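Local coordinates for Myo-inositol 2-dehydrogenase (Thermotoga maritima, PDB 3EZY), which catalyses the NAD(+)-dependent oxidation of myo-inositol to scyllo-inosose, probably as a step in a myo-inositol degradation pathway, at residues L29-L40 and V49-L59; E188-G196 and S322-L331. All coordinates share one frame; numbering follows the deposited sequence.

Contact 1 of 2, residues L29-L40 and V49-L59; sequences LYAISDVREDRL and VEKAYKDPHEL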
loop_
_atom_site.group_PDB
_atom_site.type_symbol
_atom_site.label_atom_id
_atom_site.label_comp_id
_atom_site.label_asym_id
_atom_site.label_seq_id
_atom_site.Cartn_x
_atom_site.Cartn_y
_atom_site.Cartn_z
ATOM N N LEU A 29 -34.747 -2.318 23.664
ATOM C CA LEU A 29 -34.635 -1.122 24.481
ATOM C C LEU A 29 -35.976 -0.882 25.175
ATOM O O LEU A 29 -36.918 -0.436 24.542
ATOM C CB LEU A 29 -34.324 0.080 23.606
ATOM C CG LEU A 29 -34.152 1.410 24.353
ATOM C CD1 LEU A 29 -32.995 1.354 25.371
ATOM C CD2 LEU A 29 -33.878 2.458 23.329
ATOM N N TYR A 30 -36.037 -1.168 26.473
ATOM C CA TYR A 30 -37.285 -1.065 27.217
ATOM C C TYR A 30 -37.363 0.229 28.000
ATOM O O TYR A 30 -38.453 0.788 28.160
ATOM C CB TYR A 30 -37.455 -2.255 28.165
ATOM C CG TYR A 30 -38.612 -2.117 29.126
ATOM C CD1 TYR A 30 -39.898 -2.447 28.737
ATOM C CD2 TYR A 30 -38.422 -1.656 30.416
ATOM C CE1 TYR A 30 -40.963 -2.323 29.601
ATOM C CE2 TYR A 30 -39.478 -1.525 31.287
ATOM C CZ TYR A 30 -40.745 -1.867 30.873
ATOM O OH TYR A 30 -41.817 -1.753 31.745
ATOM N N ALA A 31 -36.232 0.670 28.543
ATOM C CA ALA A 31 -36.217 1.868 29.394
ATOM C C ALA A 31 -34.976 2.705 29.183
ATOM O O ALA A 31 -33.898 2.185 28.923
ATOM C CB ALA A 31 -36.333 1.490 30.884
ATOM N N ILE A 32 -35.134 4.012 29.332
ATOM C CA ILE A 32 -34.001 4.907 29.315
ATOM C C ILE A 32 -34.064 5.820 30.526
ATOM O O ILE A 32 -35.142 6.040 31.112
ATOM C CB ILE A 32 -33.955 5.761 28.006
ATOM C CG1 ILE A 32 -35.302 6.508 27.766
ATOM C CG2 ILE A 32 -33.522 4.908 26.832
ATOM C CD1 ILE A 32 -35.246 7.511 26.626
ATOM N N SER A 33 -32.915 6.350 30.915
ATOM C CA SER A 33 -32.878 7.264 32.034
ATOM C C SER A 33 -31.793 8.276 31.733
ATOM O O SER A 33 -30.750 7.923 31.170
ATOM C CB SER A 33 -32.567 6.541 33.354
ATOM O OG SER A 33 -32.350 7.464 34.411
ATOM N N ASP A 34 -32.057 9.531 32.093
ATOM C CA ASP A 34 -31.070 10.571 31.950
ATOM C C ASP A 34 -31.576 11.688 32.844
ATOM O O ASP A 34 -32.777 11.832 33.034
ATOM C CB ASP A 34 -30.963 11.027 30.485
ATOM C CG ASP A 34 -29.781 11.971 30.240
ATOM O OD1 ASP A 34 -29.944 13.207 30.349
ATOM O OD2 ASP A 34 -28.697 11.496 29.874
ATOM N N VAL A 35 -30.663 12.474 33.394
ATOM C CA VAL A 35 -31.093 13.521 34.298
ATOM C C VAL A 35 -31.547 14.805 33.584
ATOM O O VAL A 35 -32.112 15.683 34.227
ATOM C CB VAL A 35 -30.029 13.815 35.381
ATOM C CG1 VAL A 35 -30.015 12.653 36.424
ATOM C CG2 VAL A 35 -28.660 14.047 34.747
ATOM N N ARG A 36 -31.306 14.927 32.276
ATOM C CA ARG A 36 -31.808 16.064 31.522
ATOM C C ARG A 36 -33.169 15.737 30.989
ATOM O O ARG A 36 -33.293 14.844 30.138
ATOM C CB ARG A 36 -30.894 16.350 30.333
ATOM C CG ARG A 36 -29.490 16.697 30.700
ATOM C CD ARG A 36 -28.625 16.516 29.480
ATOM N NE ARG A 36 -28.165 15.128 29.335
ATOM C CZ ARG A 36 -27.378 14.692 28.348
ATOM N NH1 ARG A 36 -26.944 15.543 27.410
ATOM N NH2 ARG A 36 -27.019 13.408 28.304
ATOM N N GLU A 37 -34.196 16.461 31.444
ATOM C CA GLU A 37 -35.577 16.115 31.110
ATOM C C GLU A 37 -35.905 16.201 29.615
ATOM O O GLU A 37 -36.615 15.363 29.091
ATOM C CB GLU A 37 -36.586 16.932 31.940
ATOM C CG GLU A 37 -36.824 16.392 33.378
ATOM C CD GLU A 37 -38.284 16.498 33.845
ATOM O OE1 GLU A 37 -38.910 17.564 33.634
ATOM O OE2 GLU A 37 -38.808 15.507 34.424
ATOM N N ASP A 38 -35.381 17.211 28.919
ATOM C CA ASP A 38 -35.723 17.322 27.492
ATOM C C ASP A 38 -35.014 16.273 26.642
ATOM O O ASP A 38 -35.610 15.730 25.708
ATOM C CB ASP A 38 -35.467 18.727 26.964
ATOM C CG ASP A 38 -36.278 19.765 27.708
ATOM O OD1 ASP A 38 -37.487 19.954 27.366
ATOM O OD2 ASP A 38 -35.697 20.371 28.654
ATOM N N ARG A 39 -33.764 15.986 26.992
ATOM C CA ARG A 39 -33.015 14.864 26.423
ATOM C C ARG A 39 -33.812 13.556 26.559
ATOM O O ARG A 39 -34.095 12.875 25.567
ATOM C CB ARG A 39 -31.662 14.757 27.130
ATOM C CG ARG A 39 -30.666 13.721 26.509
ATOM C CD ARG A 39 -30.262 14.096 25.090
ATOM N NE ARG A 39 -29.436 13.063 24.469
ATOM C CZ ARG A 39 -29.319 12.883 23.155
ATOM N NH1 ARG A 39 -29.980 13.687 22.313
ATOM N NH2 ARG A 39 -28.543 11.895 22.671
ATOM N N LEU A 40 -34.187 13.222 27.794
ATOM C CA LEU A 40 -35.044 12.074 28.069
ATOM C C LEU A 40 -36.343 12.051 27.214
ATOM O O LEU A 40 -36.644 11.058 26.557
ATOM C CB LEU A 40 -35.409 12.105 29.542
ATOM C CG LEU A 40 -36.030 10.831 30.115
ATOM C CD1 LEU A 40 -35.063 9.667 29.823
ATOM C CD2 LEU A 40 -36.238 11.031 31.611
ATOM N N VAL A 49 -39.430 4.351 23.126
ATOM C CA VAL A 49 -39.086 3.549 24.301
ATOM C C VAL A 49 -40.281 3.500 25.246
ATOM O O VAL A 49 -40.898 4.515 25.497
ATOM C CB VAL A 49 -37.867 4.143 25.071
ATOM C CG1 VAL A 49 -37.384 3.178 26.119
ATOM C CG2 VAL A 49 -36.753 4.490 24.108
ATOM N N GLU A 50 -40.574 2.334 25.791
ATOM C CA GLU A 50 -41.661 2.183 26.770
ATOM C C GLU A 50 -41.596 3.077 28.011
ATOM O O GLU A 50 -42.594 3.709 28.367
ATOM C CB GLU A 50 -41.748 0.739 27.240
ATOM C CG GLU A 50 -42.872 0.004 26.590
ATOM C CD GLU A 50 -42.414 -1.018 25.585
ATOM O OE1 GLU A 50 -43.301 -1.618 24.959
ATOM O OE2 GLU A 50 -41.193 -1.237 25.428
ATOM N N LYS A 51 -40.447 3.079 28.692
ATOM C CA LYS A 51 -40.305 3.789 29.956
ATOM C C LYS A 51 -39.127 4.772 29.920
ATOM O O LYS A 51 -38.034 4.453 29.437
ATOM C CB LYS A 51 -40.065 2.781 31.083
ATOM C CG LYS A 51 -41.219 1.817 31.290
ATOM C CD LYS A 51 -42.490 2.551 31.787
ATOM C CE LYS A 51 -42.145 3.647 32.802
ATOM N NZ LYS A 51 -43.343 4.310 33.405
ATOM N N ALA A 52 -39.330 5.958 30.458
ATOM C CA ALA A 52 -38.234 6.889 30.574
ATOM C C ALA A 52 -38.217 7.326 32.015
ATOM O O ALA A 52 -39.234 7.757 32.531
ATOM C CB ALA A 52 -38.459 8.085 29.639
ATOM N N TYR A 53 -37.071 7.228 32.672
ATOM C CA TYR A 53 -36.975 7.547 34.094
ATOM C C TYR A 53 -35.971 8.647 34.379
ATOM O O TYR A 53 -34.806 8.546 33.977
ATOM C CB TYR A 53 -36.525 6.297 34.869
ATOM C CG TYR A 53 -37.506 5.154 34.876
ATOM C CD1 TYR A 53 -38.673 5.213 35.661
ATOM C CD2 TYR A 53 -37.254 3.998 34.168
ATOM C CE1 TYR A 53 -39.570 4.151 35.701
ATOM C CE2 TYR A 53 -38.147 2.933 34.189
ATOM C CZ TYR A 53 -39.306 3.020 34.965
ATOM O OH TYR A 53 -40.198 1.963 35.012
ATOM N N LYS A 54 -36.392 9.667 35.120
ATOM C CA LYS A 54 -35.470 10.700 35.596
ATOM C C LYS A 54 -34.501 10.152 36.627
ATOM O O LYS A 54 -33.322 10.496 36.639
ATOM C CB LYS A 54 -36.230 11.879 36.222
ATOM C CG LYS A 54 -36.841 12.806 35.223
ATOM C CD LYS A 54 -37.562 13.970 35.937
ATOM C CE LYS A 54 -36.753 14.434 37.168
ATOM N NZ LYS A 54 -36.891 15.927 37.365
ATOM N N ASP A 55 -34.991 9.271 37.478
ATOM C CA ASP A 55 -34.154 8.687 38.527
ATOM C C ASP A 55 -33.683 7.305 38.083
ATOM O O ASP A 55 -34.496 6.440 37.859
ATOM C CB ASP A 55 -35.009 8.559 39.780
ATOM C CG ASP A 55 -34.279 7.881 40.926
ATOM O OD1 ASP A 55 -33.092 7.479 40.755
ATOM O OD2 ASP A 55 -34.912 7.755 42.004
ATOM N N PRO A 56 -32.369 7.096 37.949
ATOM C CA PRO A 56 -31.882 5.815 37.391
ATOM C C PRO A 56 -32.191 4.614 38.267
ATOM O O PRO A 56 -32.242 3.474 37.767
ATOM C CB PRO A 56 -30.353 5.986 37.341
ATOM C CG PRO A 56 -30.036 7.171 38.232
ATOM C CD PRO A 56 -31.277 8.061 38.192
ATOM N N HIS A 57 -32.364 4.859 39.559
ATOM C CA HIS A 57 -32.716 3.807 40.539
ATOM C C HIS A 57 -34.095 3.219 40.274
ATOM O O HIS A 57 -34.306 2.024 40.425
ATOM C CB HIS A 57 -32.592 4.328 41.964
ATOM C CG HIS A 57 -31.175 4.515 42.392
ATOM N ND1 HIS A 57 -30.396 3.464 42.833
ATOM C CD2 HIS A 57 -30.376 5.612 42.395
ATOM C CE1 HIS A 57 -29.183 3.909 43.113
ATOM N NE2 HIS A 57 -29.143 5.208 42.859
ATOM N N GLU A 58 -35.026 4.067 39.845
ATOM C CA GLU A 58 -36.304 3.582 39.339
ATOM C C GLU A 58 -36.130 2.683 38.104
ATOM O O GLU A 58 -36.861 1.706 37.918
ATOM C CB GLU A 58 -37.231 4.747 39.014
ATOM C CG GLU A 58 -37.532 5.670 40.206
ATOM C CD GLU A 58 -38.104 4.935 41.421
ATOM O OE1 GLU A 58 -38.503 3.759 41.290
ATOM O OE2 GLU A 58 -38.154 5.540 42.521
ATOM N N LEU A 59 -35.190 3.023 37.221
ATOM C CA LEU A 59 -34.924 2.138 36.087
ATOM C C LEU A 59 -34.400 0.764 36.567
ATOM O O LEU A 59 -34.858 -0.320 36.147
ATOM C CB LEU A 59 -33.931 2.817 35.088
ATOM C CG LEU A 59 -33.592 1.992 33.825
ATOM C CD1 LEU A 59 -33.306 2.877 32.585
ATOM C CD2 LEU A 59 -32.429 0.994 34.080
HETATM O O HOH W 1 -30.755 9.658 35.120
#
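In the parallel sheet of the Rossmann-type NAD-binding domain, strand 27-33 pairs with the edge strand 51-53. K51 N donates to Y30 O, I32 N to K51 O (2.9 Å) and Y53 N to I32 O (2.8 Å), the alternation expected of parallel strands; the axes are 4.6 Å apart and 22° from parallel. Small A31 suits the face it shares with K51 and Y53: its CB meets the edge of the Y53 ring at CE2 and lies 3.7 Å from L59 CD1 in helix 56-61. On the face of I32 and A52, the A52 methyl sits beneath helix 37-47, with CB 3.7 Å from L40 CG, while I32 CG1 packs alongside it. V49 lays CG2 against L29 CD2 (3.6 Å) just before the edge strand begins.

S33 ends the pairing with a side-chain bond. Its chi1 of 172° swings the hydroxyl beside its own carbonyl carbon, where OG donates to Y53 O at 2.7 Å, approaching 33° from the carbonyl plane, and accepts from a water that also donates to K54 O. Beyond it, D34 OD1 accepts from R36 N, an Asx turn leading into helix 37-47, and R36 grips the same carboxylate side-on, NE to OD1 and NH2 to OD2. The other D34 oxygen, OD2, also accepts from L10 N, within what is probably the glycine-rich GxGxxG loop of the dinucleotide-binding site. An acidic residue at the end of the second strand, close to that loop, and a right-handed beta-alpha-beta crossover through helix 37-47 are typical of NAD-dependent Rossmann folds.

Contact 2 of 2, residues E188-G196 and S322-L331; sequences EVEEVFADG and SLEEKRSVKL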
loop_
_atom_site.group_PDB
_atom_site.type_symbol
_atom_site.label_atom_id
_atom_site.label_comp_id
_atom_site.label_asym_id
_atom_site.label_seq_id
_atom_site.Cartn_x
_atom_site.Cartn_y
_atom_site.Cartn_z
ATOM N N GLU A 188 0.248 -10.863 31.714
ATOM C CA GLU A 188 0.221 -9.677 32.545
ATOM C C GLU A 188 1.448 -8.822 32.382
ATOM O O GLU A 188 2.550 -9.319 32.087
ATOM C CB GLU A 188 0.041 -10.053 34.032
ATOM C CG GLU A 188 -1.285 -10.814 34.312
ATOM C CD GLU A 188 -2.537 -9.969 34.059
ATOM O OE1 GLU A 188 -2.455 -8.719 34.033
ATOM O OE2 GLU A 188 -3.619 -10.551 33.912
ATOM N N VAL A 189 1.237 -7.526 32.585
ATOM C CA VAL A 189 2.321 -6.554 32.760
ATOM C C VAL A 189 2.847 -6.532 34.205
ATOM O O VAL A 189 2.075 -6.516 35.168
ATOM C CB VAL A 189 1.841 -5.159 32.440
ATOM C CG1 VAL A 189 2.988 -4.122 32.597
ATOM C CG2 VAL A 189 1.245 -5.130 31.074
ATOM N N GLU A 190 4.155 -6.458 34.376
ATOM C CA GLU A 190 4.695 -6.473 35.715
ATOM C C GLU A 190 5.257 -5.134 36.115
ATOM O O GLU A 190 5.277 -4.809 37.297
ATOM C CB GLU A 190 5.803 -7.509 35.786
ATOM C CG GLU A 190 5.431 -8.759 35.024
ATOM C CD GLU A 190 5.031 -9.909 35.923
ATOM O OE1 GLU A 190 3.885 -9.932 36.440
ATOM O OE2 GLU A 190 5.882 -10.803 36.093
ATOM N N GLU A 191 5.703 -4.360 35.121
ATOM C CA GLU A 191 6.365 -3.098 35.358
ATOM C C GLU A 191 6.075 -2.065 34.247
ATOM O O GLU A 191 5.923 -2.423 33.083
ATOM C CB GLU A 191 7.866 -3.395 35.414
ATOM C CG GLU A 191 8.719 -2.362 36.039
ATOM C CD GLU A 191 10.014 -2.990 36.552
ATOM O OE1 GLU A 191 10.612 -2.419 37.487
ATOM O OE2 GLU A 191 10.410 -4.057 36.028
ATOM N N VAL A 192 6.032 -0.793 34.603
ATOM C CA VAL A 192 5.702 0.244 33.660
ATOM C C VAL A 192 6.635 1.444 33.841
ATOM O O VAL A 192 7.016 1.781 34.965
ATOM C CB VAL A 192 4.245 0.688 33.908
ATOM C CG1 VAL A 192 3.929 1.967 33.249
ATOM C CG2 VAL A 192 3.260 -0.408 33.469
ATOM N N PHE A 193 6.998 2.097 32.745
ATOM C CA PHE A 193 7.647 3.403 32.797
ATOM C C PHE A 193 6.904 4.377 31.888
ATOM O O PHE A 193 6.584 4.022 30.747
ATOM C CB PHE A 193 9.083 3.327 32.298
ATOM C CG PHE A 193 9.713 4.682 32.128
ATOM C CD1 PHE A 193 10.295 5.307 33.194
ATOM C CD2 PHE A 193 9.653 5.349 30.907
ATOM C CE1 PHE A 193 10.847 6.540 33.073
ATOM C CE2 PHE A 193 10.214 6.601 30.750
ATOM C CZ PHE A 193 10.804 7.220 31.841
ATOM N N ALA A 194 6.660 5.591 32.350
ATOM C CA ALA A 194 5.884 6.513 31.567
ATOM C C ALA A 194 6.535 7.874 31.548
ATOM O O ALA A 194 7.122 8.289 32.549
ATOM C CB ALA A 194 4.419 6.608 32.131
ATOM N N ASP A 195 6.469 8.574 30.407
ATOM C CA ASP A 195 6.763 10.010 30.406
ATOM C C ASP A 195 5.680 10.737 29.601
ATOM O O ASP A 195 4.938 10.102 28.855
ATOM C CB ASP A 195 8.183 10.324 29.893
ATOM C CG ASP A 195 8.718 11.686 30.405
ATOM O OD1 ASP A 195 7.959 12.537 30.971
ATOM O OD2 ASP A 195 9.894 11.947 30.174
ATOM N N GLY A 196 5.572 12.052 29.749
ATOM C CA GLY A 196 4.507 12.784 29.063
ATOM C C GLY A 196 4.956 14.231 29.019
ATOM O O GLY A 196 5.760 14.617 29.850
ATOM N N SER A 322 5.031 6.465 37.945
ATOM C CA SER A 322 6.252 6.509 37.125
ATOM C C SER A 322 6.534 7.893 36.550
ATOM O O SER A 322 7.665 8.378 36.531
ATOM C CB SER A 322 6.164 5.498 35.992
ATOM O OG SER A 322 7.239 5.706 35.081
ATOM N N LEU A 323 5.496 8.550 36.075
ATOM C CA LEU A 323 5.689 9.845 35.464
ATOM C C LEU A 323 6.269 10.821 36.482
ATOM O O LEU A 323 7.210 11.581 36.195
ATOM C CB LEU A 323 4.352 10.363 34.900
ATOM C CG LEU A 323 4.357 11.827 34.447
ATOM C CD1 LEU A 323 5.392 12.077 33.340
ATOM C CD2 LEU A 323 2.960 12.270 33.972
ATOM N N GLU A 324 5.674 10.836 37.667
ATOM C CA GLU A 324 6.146 11.749 38.701
ATOM C C GLU A 324 7.521 11.342 39.243
ATOM O O GLU A 324 8.328 12.200 39.480
ATOM C CB GLU A 324 5.142 11.863 39.845
ATOM C CG GLU A 324 5.075 10.617 40.726
ATOM C CD GLU A 324 5.044 10.966 42.219
ATOM O OE1 GLU A 324 5.684 11.998 42.590
ATOM O OE2 GLU A 324 4.415 10.195 43.011
ATOM N N GLU A 325 7.796 10.049 39.416
ATOM C CA GLU A 325 9.071 9.632 40.015
ATOM C C GLU A 325 10.193 9.365 39.011
ATOM O O GLU A 325 11.324 9.089 39.408
ATOM C CB GLU A 325 8.879 8.441 40.954
ATOM C CG GLU A 325 8.162 8.893 42.213
ATOM C CD GLU A 325 7.852 7.790 43.201
ATOM O OE1 GLU A 325 8.376 6.653 43.110
ATOM O OE2 GLU A 325 7.037 8.069 44.096
ATOM N N LYS A 326 9.876 9.472 37.726
ATOM C CA LYS A 326 10.845 9.247 36.627
ATOM C C LYS A 326 11.580 7.912 36.756
ATOM O O LYS A 326 12.752 7.825 36.557
ATOM C CB LYS A 326 11.866 10.372 36.508
ATOM C CG LYS A 326 11.308 11.773 36.645
ATOM C CD LYS A 326 10.611 12.180 35.408
ATOM C CE LYS A 326 10.919 13.665 34.990
ATOM N NZ LYS A 326 10.451 13.982 33.533
ATOM N N ARG A 327 10.856 6.855 37.048
ATOM C CA ARG A 327 11.485 5.586 37.235
ATOM C C ARG A 327 10.438 4.551 36.900
ATOM O O ARG A 327 9.244 4.838 36.858
ATOM C CB ARG A 327 11.950 5.404 38.704
ATOM C CG ARG A 327 10.815 5.032 39.671
ATOM C CD ARG A 327 11.289 4.974 41.161
ATOM N NE ARG A 327 10.136 4.908 42.062
ATOM C CZ ARG A 327 9.516 3.790 42.399
ATOM N NH1 ARG A 327 8.480 3.837 43.201
ATOM N NH2 ARG A 327 9.946 2.617 41.954
ATOM N N SER A 328 10.907 3.340 36.698
ATOM C CA SER A 328 10.067 2.214 36.441
ATOM C C SER A 328 9.292 1.817 37.708
ATOM O O SER A 328 9.861 1.779 38.810
ATOM C CB SER A 328 10.984 1.074 35.998
ATOM O OG SER A 328 10.208 -0.010 35.586
ATOM N N VAL A 329 7.993 1.524 37.565
ATOM C CA VAL A 329 7.143 1.213 38.717
ATOM C C VAL A 329 6.535 -0.180 38.543
ATOM O O VAL A 329 5.907 -0.459 37.525
ATOM C CB VAL A 329 6.024 2.287 38.894
ATOM C CG1 VAL A 329 5.009 1.858 39.913
ATOM C CG2 VAL A 329 6.645 3.649 39.300
ATOM N N LYS A 330 6.746 -1.047 39.532
ATOM C CA LYS A 330 6.137 -2.375 39.594
ATOM C C LYS A 330 4.674 -2.340 39.995
ATOM O O LYS A 330 4.276 -1.588 40.879
ATOM C CB LYS A 330 6.896 -3.238 40.588
ATOM C CG LYS A 330 8.323 -3.493 40.164
ATOM C CD LYS A 330 8.958 -4.484 41.116
ATOM C CE LYS A 330 10.444 -4.618 40.824
ATOM N NZ LYS A 330 10.654 -5.383 39.564
ATOM N N LEU A 331 3.853 -3.143 39.335
ATOM C CA LEU A 331 2.427 -3.188 39.686
ATOM C C LEU A 331 2.185 -3.420 41.185
ATOM O O LEU A 331 1.278 -2.832 41.763
ATOM C CB LEU A 331 1.659 -4.202 38.846
ATOM C CG LEU A 331 0.752 -3.517 37.825
ATOM C CD1 LEU A 331 1.647 -2.847 36.801
ATOM C CD2 LEU A 331 -0.181 -4.522 37.195
#
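Antiparallel pairing at the edge of the large mixed sheet, continued by a serine at the end of a helix, joins strand 189-197 to the chain's C-terminal part. V192 and V329 form a hydrogen-bonded pair, V192 N to V329 O and V329 N to V192 O (2.8 Å, 170° at the hydrogen); L331 N adds a bond to E190 O at 3.0 Å. On its other side strand 189-197 pairs with strand 212-219, where E190 and E191 both face R218 in a classic beta bulge. The branched V192 and V329 suit extended strand, and V192 packs on L315 of helix 306-325. L331, also packed on that helix, brings CD2 to 3.6 Å from V189 O.

Farther along strand 189-197, past the V192-V329 pair, S322 supplies the next bond. Its OG accepts from A194 N at 2.8 Å and donates to R327 O, so one hydroxyl ties the last helical turn to the strand and to the turn after it. K326, with positive phi, leaves the helix there. The F193 ring sets its edge to this turn, CD1 lying 3.8 Å from R327 C, and stacks with F193 of the second subunit. The L323 side chain crosses that of D195 at about a right angle, CD1 3.5 Å from OD1, and that oxygen accepts from G196 N.

Two long salt bridges add to this, K330 NZ with E191 OE1 and K326 NZ with D195 OD1, whereas D195 OD2 pairs with R218 of the second subunit. Backbone bonds and one two-way serine hydroxyl therefore carry this buried join, supplemented by long ion pairs, while the D195 carboxylate is committed across the subunit interface.

Overall arrangement
The two contacts lie on opposite sides of the chain's centre, their own centres 42 Å apart and their nearest atoms about 31 Å apart, so neither touches the other. Each adds a strand that is outermost within this chain, contact 1 to the parallel NAD-binding sheet and contact 2 to the mixed sheet of the second domain. Contact 1 is local, its segments linked by a single helix; contact 2 brings the C-terminal region back over a long separation in sequence. Through D34, contact 1 adjoins the presumed dinucleotide-binding loop, whereas contact 2 meets a second subunit, so within the chain the presumed cofactor side and this interface region are served by separate contacts.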